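Local coordinates for protein putative glutathione S-transferase (Corynebacterium glutamicum, PDB 3M1G) that probably works as a glutathione transferase, pairing a thioredoxin-like N-terminal domain with an all-helical C-terminal domain, at residues L230-R234 with H328-L333; L223-E227 with M273-W277; L176-L181 with I241-I246; F193-N197 with K217-V221. One frame throughout, in Å; residues are numbered along the deposited sequence.

All four contacts lie in or against the helical C-terminal domain. Contacts 4 and 2 use successive turns of helix 209-229, their centres about 12 Å apart, and join where Leu223 and Leu226 pack on Val196. Contact 2 touches contact 1, centres about 11 Å apart, where Asn275 and Leu276 meet Leu230, Ser231 and Arg330. Contact 3 stands apart, about 17 Å from contact 1 between centres, at the start of helix 243-253. Contacts 2 and 4 come nearest the predicted sites: the side chains of Leu223 and Leu219 are about 8 Å and 7 Å from that of Tyr259, expected to tune the predicted nucleophile Cys70, and Val196 is about 9 Å from Tyr201, side chain to side chain.

Contact 1 (L230-R234 with H328-L333); sequences LSTRR and HGREKL
Bends at chi2 (-73°) and chi3 (-72°) curl the Arg330 chain and bring its guanidinium, edge first, to the carbonyls of Leu230 and Arg234; Arg234, its CG anti to the backbone N, slides past Arg330 in the opposite direction. Two nitrogens of Arg330 converge end-on on one oxygen: NH1 lies 3.0 Å and NH2 2.9 Å from Leu230 O. NH2 approaches in the carbonyl plane on a lone pair, whereas NH1 is tilted out of it. The same NH2 also donates to Arg234 O at 2.9 Å. That bond is the straightest of the three (164° at the hydrogen), although it arrives from above the carbonyl plane. A water accepts from Arg330 NE and donates to Arg234 O, adding an indirect link. Leu333 then lays CD1 over one face of the Arg330 guanidinium and brings CD2 to 3.5 Å from Ser231 O.

Arg234 meets the same loop by packing. Its CD is 3.4 Å from Arg330 O, and one face of its guanidinium lies over the peptide joining Arg330 to Glu331, nearly perpendicular to the other guanidinium. The polar end is held elsewhere, NE in a salt bridge to Asp282 and NH1 by Gly334 O. Within its own loop, Arg330 N donates to His328 ND1 at 3.0 Å, in the ring plane.

Across this contact Arg330 is thus gripped by neutral carbonyls rather than by a carboxylate. Its positive charge lies beside the turn that follows helix 209-229, where it probably offsets the partial negative charge gathered there, while tying the late 328-333 loop to that turn.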
# COMPACT_ATOMS: atom_id res chain seq x y z
N LEU A 230 -14.34 17.26 6.14
CA LEU A 230 -14.82 16.38 7.20
C LEU A 230 -14.12 16.63 8.54
O LEU A 230 -14.42 15.95 9.52
CB LEU A 230 -14.66 14.91 6.76
CG LEU A 230 -15.58 14.44 5.64
CD1 LEU A 230 -15.13 13.10 5.05
CD2 LEU A 230 -17.02 14.35 6.16
N SER A 231 -13.25 17.63 8.61
CA SER A 231 -12.72 18.03 9.91
C SER A 231 -13.74 18.83 10.73
O SER A 231 -13.65 18.84 11.96
CB SER A 231 -11.42 18.84 9.76
OG SER A 231 -11.74 20.13 9.25
N THR A 232 -14.70 19.49 10.08
CA THR A 232 -15.69 20.28 10.81
C THR A 232 -17.15 19.81 10.66
O THR A 232 -18.04 20.41 11.23
CB THR A 232 -15.62 21.75 10.40
OG1 THR A 232 -15.91 21.87 9.00
CG2 THR A 232 -14.23 22.38 10.74
N ARG A 233 -17.40 18.77 9.89
CA ARG A 233 -18.72 18.23 9.64
C ARG A 233 -18.63 16.74 9.93
O ARG A 233 -17.64 16.10 9.52
CB ARG A 233 -19.06 18.39 8.16
CG ARG A 233 -19.19 19.83 7.65
CD ARG A 233 -19.25 19.82 6.12
NE ARG A 233 -19.34 21.17 5.56
CZ ARG A 233 -18.31 22.01 5.48
NH1 ARG A 233 -17.09 21.69 5.92
NH2 ARG A 233 -18.51 23.19 4.96
N ARG A 234 -19.64 16.16 10.57
CA ARG A 234 -19.58 14.72 10.82
C ARG A 234 -19.61 13.89 9.51
O ARG A 234 -18.81 12.97 9.34
CB ARG A 234 -20.70 14.27 11.76
CG ARG A 234 -20.62 12.79 11.98
CD ARG A 234 -20.87 12.39 13.32
NE ARG A 234 -20.88 10.95 13.50
CZ ARG A 234 -21.47 10.38 14.55
NH1 ARG A 234 -22.11 11.14 15.44
NH2 ARG A 234 -21.51 9.07 14.68
N HIS A 328 -14.51 4.99 16.31
CA HIS A 328 -14.16 5.96 15.28
C HIS A 328 -13.93 7.39 15.78
O HIS A 328 -13.41 8.22 15.05
CB HIS A 328 -15.23 5.94 14.18
CG HIS A 328 -16.62 6.15 14.68
ND1 HIS A 328 -17.07 7.36 15.14
CD2 HIS A 328 -17.68 5.30 14.76
CE1 HIS A 328 -18.33 7.24 15.53
NE2 HIS A 328 -18.71 6.00 15.32
N GLY A 329 -14.36 7.70 17.00
CA GLY A 329 -14.21 9.05 17.53
C GLY A 329 -14.98 10.22 16.89
O GLY A 329 -14.75 11.37 17.24
N ARG A 330 -15.92 9.95 15.99
CA ARG A 330 -16.61 11.02 15.27
C ARG A 330 -17.79 11.67 16.03
O ARG A 330 -18.30 12.71 15.58
CB ARG A 330 -17.07 10.49 13.89
CG ARG A 330 -15.89 10.00 13.02
CD ARG A 330 -15.07 11.15 12.49
NE ARG A 330 -15.80 11.88 11.42
CZ ARG A 330 -15.36 13.00 10.86
NH1 ARG A 330 -14.18 13.51 11.23
NH2 ARG A 330 -16.07 13.61 9.92
N GLU A 331 -18.22 11.07 17.14
CA GLU A 331 -19.26 11.65 18.02
C GLU A 331 -18.86 13.03 18.52
O GLU A 331 -19.73 13.83 18.80
CB GLU A 331 -19.57 10.78 19.27
CG GLU A 331 -20.03 9.36 18.96
CD GLU A 331 -18.84 8.35 18.74
OE1 GLU A 331 -17.63 8.72 18.85
OE2 GLU A 331 -19.16 7.17 18.43
N LYS A 332 -17.57 13.32 18.63
CA LYS A 332 -17.11 14.65 19.04
C LYS A 332 -17.59 15.76 18.08
O LYS A 332 -17.67 16.90 18.47
CB LYS A 332 -15.57 14.70 19.13
CG LYS A 332 -14.93 14.74 17.75
CD LYS A 332 -13.40 14.71 17.68
CE LYS A 332 -12.99 15.02 16.21
NZ LYS A 332 -11.80 14.23 15.75
N LEU A 333 -17.87 15.43 16.82
CA LEU A 333 -18.44 16.42 15.88
C LEU A 333 -19.96 16.58 15.98
O LEU A 333 -20.54 17.32 15.20
CB LEU A 333 -18.03 16.09 14.44
CG LEU A 333 -16.52 16.28 14.15
CD1 LEU A 333 -16.17 15.75 12.81
CD2 LEU A 333 -16.14 17.76 14.21
O HOH W 1 -18.12 10.51 10.44

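Contact 2 (L223-E227 with M273-W277); sequences LDWLE and MPNLW
Glu227 accepts hydrogen bonds from Asn275 and Leu276, and these carry the contact, in which a carboxylate on one helix receives the first turn of another. Asn275 N donates to Glu227 OE2 at 2.8 Å and Leu276 N to Glu227 OE1 at 2.9 Å, both equally straight (159° at the hydrogen). Each N-H arrives on the syn side, somewhat out of the carboxylate plane, so both oxygens are used and the group is fixed against rotation. Asn275 ND2 adds a weak bond to Glu227 OE2 at 3.0 Å, the Asn275 and Glu227 side chains crossing at about a right angle, with amide and carboxylate planes 37° apart. The extended first torsion of Glu227 (chi1 170°), followed by a bend at chi2, carries the carboxylate across to the N-terminus of helix 274-284. The helix dipole there would probably stabilise its negative charge.

Carbon atoms pack beside the carboxylate. Selenomethionine Met273, at the N-cap position, is bent at chi2 and chi3, which brings CE back to 3.8 Å from Glu227 CB. The same methyl lies 3.5 Å from Asp224 OD1, whose carboxylate is engaged in a salt bridge to Arg267. Pro274 sets its CD 3.4 Å from Glu227 OE2. The apolar contacts belong to Leu276, which spreads its two methyls: CD1 faces Leu223, and CD2 is 4.1 Å from Leu226 CB.

The joint links two helices of the GST C-terminal fold. Beyond it, helix 243-253 contributes Leu248 against Leu226 and Leu252 against Leu276, and helix 182-197 packs Val196 on Leu223 and Ile192 on Leu226.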
# COMPACT_ATOMS: atom_id res chain seq x y z
N LEU A 223 -8.89 14.22 -2.29
CA LEU A 223 -8.88 13.56 -0.96
C LEU A 223 -8.45 14.52 0.15
O LEU A 223 -8.97 14.48 1.29
CB LEU A 223 -8.04 12.29 -0.97
CG LEU A 223 -8.57 11.10 -1.81
CD1 LEU A 223 -7.53 9.93 -1.86
CD2 LEU A 223 -9.93 10.58 -1.32
N ASP A 224 -7.52 15.43 -0.16
CA ASP A 224 -7.11 16.41 0.86
C ASP A 224 -8.23 17.43 1.13
O ASP A 224 -8.41 17.89 2.25
CB ASP A 224 -5.83 17.16 0.44
CG ASP A 224 -4.57 16.31 0.60
OD1 ASP A 224 -4.54 15.36 1.43
OD2 ASP A 224 -3.58 16.60 -0.11
N TRP A 225 -8.97 17.80 0.07
CA TRP A 225 -10.16 18.63 0.23
C TRP A 225 -11.20 17.90 1.11
O TRP A 225 -11.76 18.51 2.02
CB TRP A 225 -10.78 18.97 -1.14
CG TRP A 225 -12.24 19.30 -1.10
CD1 TRP A 225 -12.82 20.36 -0.47
CD2 TRP A 225 -13.30 18.59 -1.76
NE1 TRP A 225 -14.18 20.32 -0.66
CE2 TRP A 225 -14.49 19.25 -1.44
CE3 TRP A 225 -13.35 17.45 -2.56
CZ2 TRP A 225 -15.74 18.82 -1.91
CZ3 TRP A 225 -14.61 17.02 -3.04
CH2 TRP A 225 -15.77 17.69 -2.70
N LEU A 226 -11.44 16.62 0.87
CA LEU A 226 -12.43 15.89 1.68
C LEU A 226 -12.00 15.77 3.16
O LEU A 226 -12.81 15.92 4.09
CB LEU A 226 -12.70 14.50 1.09
CG LEU A 226 -13.46 14.51 -0.23
CD1 LEU A 226 -13.48 13.12 -0.85
CD2 LEU A 226 -14.90 15.05 -0.06
N GLU A 227 -10.72 15.50 3.37
CA GLU A 227 -10.16 15.37 4.71
C GLU A 227 -10.41 16.69 5.48
O GLU A 227 -10.81 16.69 6.66
CB GLU A 227 -8.67 15.05 4.61
CG GLU A 227 -7.90 15.13 5.92
CD GLU A 227 -8.23 14.00 6.85
OE1 GLU A 227 -8.81 12.99 6.36
OE2 GLU A 227 -7.91 14.11 8.06
N MSE A 273 -5.23 9.04 7.22
CA MSE A 273 -5.94 10.30 7.00
C MSE A 273 -7.00 10.36 8.11
O MSE A 273 -8.04 9.70 8.01
CB MSE A 273 -6.63 10.29 5.64
CG MSE A 273 -5.69 10.11 4.43
SE MSE A 273 -4.61 11.67 4.10
CE MSE A 273 -5.98 12.72 3.15
N PRO A 274 -6.74 11.11 9.17
CA PRO A 274 -7.54 10.87 10.37
C PRO A 274 -9.04 11.13 10.21
O PRO A 274 -9.83 10.32 10.70
CB PRO A 274 -6.96 11.84 11.42
CG PRO A 274 -5.64 12.26 10.90
CD PRO A 274 -5.60 12.01 9.40
N ASN A 275 -9.43 12.24 9.58
CA ASN A 275 -10.86 12.48 9.39
C ASN A 275 -11.53 11.48 8.46
O ASN A 275 -12.59 10.95 8.80
CB ASN A 275 -11.12 13.90 8.94
CG ASN A 275 -10.78 14.89 10.02
OD1 ASN A 275 -11.36 14.85 11.09
ND2 ASN A 275 -9.81 15.73 9.77
N LEU A 276 -10.90 11.18 7.32
CA LEU A 276 -11.48 10.20 6.40
C LEU A 276 -11.60 8.84 7.06
O LEU A 276 -12.57 8.12 6.81
CB LEU A 276 -10.66 10.07 5.11
CG LEU A 276 -10.79 11.28 4.15
CD1 LEU A 276 -9.70 11.20 3.05
CD2 LEU A 276 -12.15 11.32 3.55
N TRP A 277 -10.60 8.47 7.86
CA TRP A 277 -10.61 7.14 8.48
C TRP A 277 -11.68 7.00 9.57
O TRP A 277 -12.32 5.96 9.67
CB TRP A 277 -9.23 6.80 9.05
CG TRP A 277 -9.06 5.49 9.74
CD1 TRP A 277 -8.40 5.32 10.90
CD2 TRP A 277 -9.49 4.16 9.33
NE1 TRP A 277 -8.39 4.00 11.26
CE2 TRP A 277 -9.06 3.26 10.33
CE3 TRP A 277 -10.21 3.65 8.24
CZ2 TRP A 277 -9.28 1.87 10.26
CZ3 TRP A 277 -10.48 2.26 8.19
CH2 TRP A 277 -10.01 1.40 9.19

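Contact 3 (L176-L181 with I241-I246); sequences LYPAEL and ITEADI
Leu176 packs against Ile241 and Ile246 at the start of helix 243-253, where Thr242-Glu243-Ala244-Asp245 follows the Ser/Thr-X-X-Asp N-capping sequence known from the corresponding helix of many glutathione transferases. From its CB, 4.1 Å from Glu243 N, the Leu176 chain leads to a fork at CG, which stands anti to the carbonyl carbon (chi1 -62°) and so directs the branches to Ile241 and Ile246. CD1 ends 3.8 Å from Ile246 CD1, the two side chains crossing at about a right angle. CD2 takes the other branch, 3.7 Å from Ile241 O and also against Ile241 CG2, with Leu176 and Ile241 side by side and pointing the same way. The leucine thus bridges the residue before the N-cap and the fourth residue after it, the two positions joined in a hydrophobic staple. Leu82 and Leu83 of helix 71-83, in the N-terminal domain, also touch it.

Thr242 CG2 meets Leu181 CD1 at 4.1 Å, and Tyr177 rests its ring obliquely by Glu243 CB, Glu243 OE2 being held by Thr158 and Arg247. Inside the turn, Thr242 N donates to the anti lone pair of Asp245 OD2 at 2.9 Å. Leu176 O receives Glu243 N at 2.8 Å, nearly straight at 166°.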
# COMPACT_ATOMS: atom_id res chain seq x y z
N LEU A 176 -32.61 10.76 2.90
CA LEU A 176 -31.20 10.78 2.48
C LEU A 176 -30.90 11.90 1.47
O LEU A 176 -29.74 12.18 1.16
CB LEU A 176 -30.80 9.42 1.86
CG LEU A 176 -30.92 8.24 2.83
CD1 LEU A 176 -30.72 6.90 2.11
CD2 LEU A 176 -29.86 8.39 4.03
N TYR A 177 -31.95 12.52 0.93
CA TYR A 177 -31.79 13.54 -0.12
C TYR A 177 -32.74 14.71 0.14
O TYR A 177 -33.67 14.96 -0.64
CB TYR A 177 -32.06 12.91 -1.47
CG TYR A 177 -31.61 13.73 -2.68
CD1 TYR A 177 -30.29 14.17 -2.80
CD2 TYR A 177 -32.49 14.03 -3.72
CE1 TYR A 177 -29.86 14.90 -3.91
CE2 TYR A 177 -32.05 14.77 -4.87
CZ TYR A 177 -30.73 15.19 -4.93
OH TYR A 177 -30.23 15.91 -6.00
N PRO A 178 -32.54 15.40 1.26
CA PRO A 178 -33.52 16.42 1.66
C PRO A 178 -33.47 17.68 0.80
O PRO A 178 -32.38 18.16 0.45
CB PRO A 178 -33.09 16.77 3.08
CG PRO A 178 -31.84 16.10 3.33
CD PRO A 178 -31.42 15.31 2.19
N ALA A 179 -34.65 18.21 0.52
CA ALA A 179 -34.85 19.36 -0.36
C ALA A 179 -33.88 20.50 -0.10
O ALA A 179 -33.30 21.05 -1.03
CB ALA A 179 -36.33 19.87 -0.27
N GLU A 180 -33.64 20.83 1.17
CA GLU A 180 -32.84 22.01 1.52
C GLU A 180 -31.35 21.82 1.26
O GLU A 180 -30.60 22.79 1.36
CB GLU A 180 -32.95 22.35 3.01
CG GLU A 180 -34.21 21.88 3.73
CD GLU A 180 -34.12 20.41 4.16
OE1 GLU A 180 -33.21 20.05 4.95
OE2 GLU A 180 -35.01 19.64 3.73
N LEU A 181 -30.90 20.59 1.02
CA LEU A 181 -29.47 20.34 0.84
C LEU A 181 -29.13 20.04 -0.62
O LEU A 181 -27.94 19.95 -0.94
CB LEU A 181 -29.00 19.15 1.72
CG LEU A 181 -29.12 19.31 3.24
CD1 LEU A 181 -28.66 18.03 3.96
CD2 LEU A 181 -28.34 20.51 3.71
N ILE A 241 -26.20 11.36 7.64
CA ILE A 241 -25.86 10.68 6.40
C ILE A 241 -26.82 11.11 5.27
O ILE A 241 -28.04 11.25 5.49
CB ILE A 241 -25.90 9.15 6.57
CG1 ILE A 241 -24.78 8.73 7.52
CG2 ILE A 241 -25.83 8.40 5.18
CD1 ILE A 241 -24.81 7.29 8.03
N THR A 242 -26.25 11.38 4.10
CA THR A 242 -27.01 11.69 2.89
C THR A 242 -26.51 10.87 1.70
O THR A 242 -25.51 10.14 1.78
CB THR A 242 -26.88 13.19 2.51
OG1 THR A 242 -25.49 13.52 2.31
CG2 THR A 242 -27.50 14.13 3.60
N GLU A 243 -27.23 10.98 0.59
CA GLU A 243 -26.81 10.46 -0.69
C GLU A 243 -25.33 10.68 -1.02
O GLU A 243 -24.70 9.80 -1.62
CB GLU A 243 -27.67 11.11 -1.79
CG GLU A 243 -27.29 10.83 -3.24
CD GLU A 243 -27.85 9.50 -3.81
OE1 GLU A 243 -28.71 8.87 -3.16
OE2 GLU A 243 -27.44 9.12 -4.94
N ALA A 244 -24.80 11.86 -0.72
CA ALA A 244 -23.37 12.16 -0.93
C ALA A 244 -22.42 11.15 -0.28
O ALA A 244 -21.44 10.72 -0.89
CB ALA A 244 -23.05 13.62 -0.45
N ASP A 245 -22.74 10.74 0.95
CA ASP A 245 -21.93 9.75 1.68
C ASP A 245 -22.05 8.36 1.03
O ASP A 245 -21.07 7.60 0.92
CB ASP A 245 -22.35 9.72 3.15
CG ASP A 245 -22.30 11.07 3.79
OD1 ASP A 245 -21.19 11.66 3.90
OD2 ASP A 245 -23.39 11.56 4.22
N ILE A 246 -23.25 8.04 0.52
CA ILE A 246 -23.47 6.79 -0.14
C ILE A 246 -22.69 6.69 -1.47
O ILE A 246 -22.34 5.59 -1.90
CB ILE A 246 -24.97 6.60 -0.31
CG1 ILE A 246 -25.57 6.39 1.12
CG2 ILE A 246 -25.29 5.44 -1.25
CD1 ILE A 246 -26.98 6.73 1.24

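Contact 4 (F193-N197 with K217-V221); sequences FTEVN and KRLWV
Glu195 and Arg218 meet in a side-on, two-pronged salt bridge. Arg218 NE donates to Glu195 OE1 and Arg218 NH2 to Glu195 OE2, each at 2.9 Å and nearly straight (175° and 170°). Carboxylate and guanidinium are almost coplanar, and both oxygens are met on their syn side. A bend at Arg218 chi3 turns this edge toward the glutamate. Next to it, Glu195 O accepts a CA-H...O contact from Leu219 CA at 3.4 Å, and Leu219 CD1 reaches Val196 CA at 4.0 Å.

These residues sit where helices 182-197 and 209-229 of the GST C-terminal domain cross, the short segments 8.3 Å apart at closest and at -95°. The backbones come closest at Leu219 and at Glu195, which lies in a wider pi-type turn of helix 182-197.

A second shell fixes the carboxylate. Thr194 OG1 donates to Glu195 OE2 at 2.6 Å on its anti lone pair, leaving the syn side to Arg218, and a water donates both to Glu195 OE1, at 2.6 Å, and to Arg218 O. Farther out, Arg202 binds Thr194 O and nears Arg218, their like charges probably offset by the Glu195 carboxylate against Arg218, whereas Val196 is backed by Leu248 and Thr251 of helix 243-253.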
# COMPACT_ATOMS: atom_id res chain seq x y z
N PHE A 193 -17.30 12.65 -7.81
CA PHE A 193 -17.39 11.73 -8.92
C PHE A 193 -16.18 11.82 -9.89
O PHE A 193 -15.60 10.81 -10.22
CB PHE A 193 -18.66 11.99 -9.72
CG PHE A 193 -18.74 11.21 -10.96
CD1 PHE A 193 -18.89 9.83 -10.89
CD2 PHE A 193 -18.66 11.82 -12.19
CE1 PHE A 193 -18.98 9.08 -12.06
CE2 PHE A 193 -18.75 11.07 -13.38
CZ PHE A 193 -18.89 9.71 -13.32
N THR A 194 -15.85 13.00 -10.38
CA THR A 194 -14.80 13.11 -11.37
C THR A 194 -13.39 12.91 -10.75
O THR A 194 -12.51 12.33 -11.38
CB THR A 194 -14.86 14.44 -12.18
OG1 THR A 194 -14.66 15.56 -11.31
CG2 THR A 194 -16.22 14.59 -12.94
N GLU A 195 -13.17 13.38 -9.54
CA GLU A 195 -11.80 13.38 -8.98
C GLU A 195 -11.49 12.19 -8.07
O GLU A 195 -10.32 11.88 -7.87
CB GLU A 195 -11.57 14.66 -8.21
CG GLU A 195 -11.95 15.92 -8.93
CD GLU A 195 -11.30 16.04 -10.31
OE1 GLU A 195 -10.04 16.20 -10.36
OE2 GLU A 195 -12.07 16.01 -11.32
N VAL A 196 -12.52 11.54 -7.52
CA VAL A 196 -12.36 10.44 -6.56
C VAL A 196 -12.98 9.14 -7.06
O VAL A 196 -12.22 8.15 -7.24
CB VAL A 196 -12.91 10.83 -5.19
CG1 VAL A 196 -12.75 9.69 -4.16
CG2 VAL A 196 -12.19 12.16 -4.70
N ASN A 197 -14.31 9.09 -7.28
CA ASN A 197 -14.96 7.87 -7.73
C ASN A 197 -14.35 7.36 -9.02
O ASN A 197 -14.02 6.18 -9.12
CB ASN A 197 -16.50 8.01 -7.98
CG ASN A 197 -17.31 8.45 -6.76
OD1 ASN A 197 -18.26 9.19 -6.94
ND2 ASN A 197 -16.95 7.99 -5.53
N LYS A 217 -2.31 13.16 -9.03
CA LYS A 217 -2.32 14.48 -8.48
C LYS A 217 -3.75 14.93 -8.25
O LYS A 217 -4.07 15.41 -7.19
CB LYS A 217 -1.62 15.45 -9.42
CG LYS A 217 -1.26 16.79 -8.80
CD LYS A 217 -0.81 17.76 -9.91
CE LYS A 217 -0.24 19.06 -9.36
NZ LYS A 217 -0.14 20.12 -10.47
N ARG A 218 -4.61 14.75 -9.25
CA ARG A 218 -6.03 15.11 -9.11
C ARG A 218 -6.71 14.37 -7.96
O ARG A 218 -7.46 14.97 -7.18
CB ARG A 218 -6.79 14.89 -10.42
CG ARG A 218 -6.53 16.00 -11.46
CD ARG A 218 -7.16 15.66 -12.81
NE ARG A 218 -8.63 15.56 -12.76
CZ ARG A 218 -9.39 15.23 -13.81
NH1 ARG A 218 -8.83 14.92 -14.97
NH2 ARG A 218 -10.69 15.17 -13.70
N LEU A 219 -6.45 13.08 -7.84
CA LEU A 219 -7.08 12.29 -6.79
C LEU A 219 -6.73 12.85 -5.41
O LEU A 219 -7.59 13.01 -4.54
CB LEU A 219 -6.65 10.82 -6.90
CG LEU A 219 -7.03 9.88 -5.77
CD1 LEU A 219 -8.54 9.70 -5.68
CD2 LEU A 219 -6.32 8.50 -5.94
N TRP A 220 -5.46 13.18 -5.22
CA TRP A 220 -5.02 13.60 -3.89
C TRP A 220 -5.38 15.04 -3.51
O TRP A 220 -5.56 15.32 -2.33
CB TRP A 220 -3.50 13.26 -3.68
CG TRP A 220 -3.41 11.78 -3.42
CD1 TRP A 220 -3.05 10.80 -4.30
CD2 TRP A 220 -3.78 11.12 -2.22
NE1 TRP A 220 -3.19 9.57 -3.73
CE2 TRP A 220 -3.64 9.73 -2.45
CE3 TRP A 220 -4.21 11.55 -0.97
CZ2 TRP A 220 -3.88 8.79 -1.47
CZ3 TRP A 220 -4.48 10.61 0.01
CH2 TRP A 220 -4.32 9.25 -0.25
N VAL A 221 -5.48 15.93 -4.50
CA VAL A 221 -6.05 17.26 -4.27
C VAL A 221 -7.49 17.08 -3.72
O VAL A 221 -7.87 17.72 -2.74
CB VAL A 221 -6.09 18.12 -5.57
CG1 VAL A 221 -7.05 19.29 -5.43
CG2 VAL A 221 -4.66 18.66 -5.98
O HOH W 2 -8.79 17.18 -8.26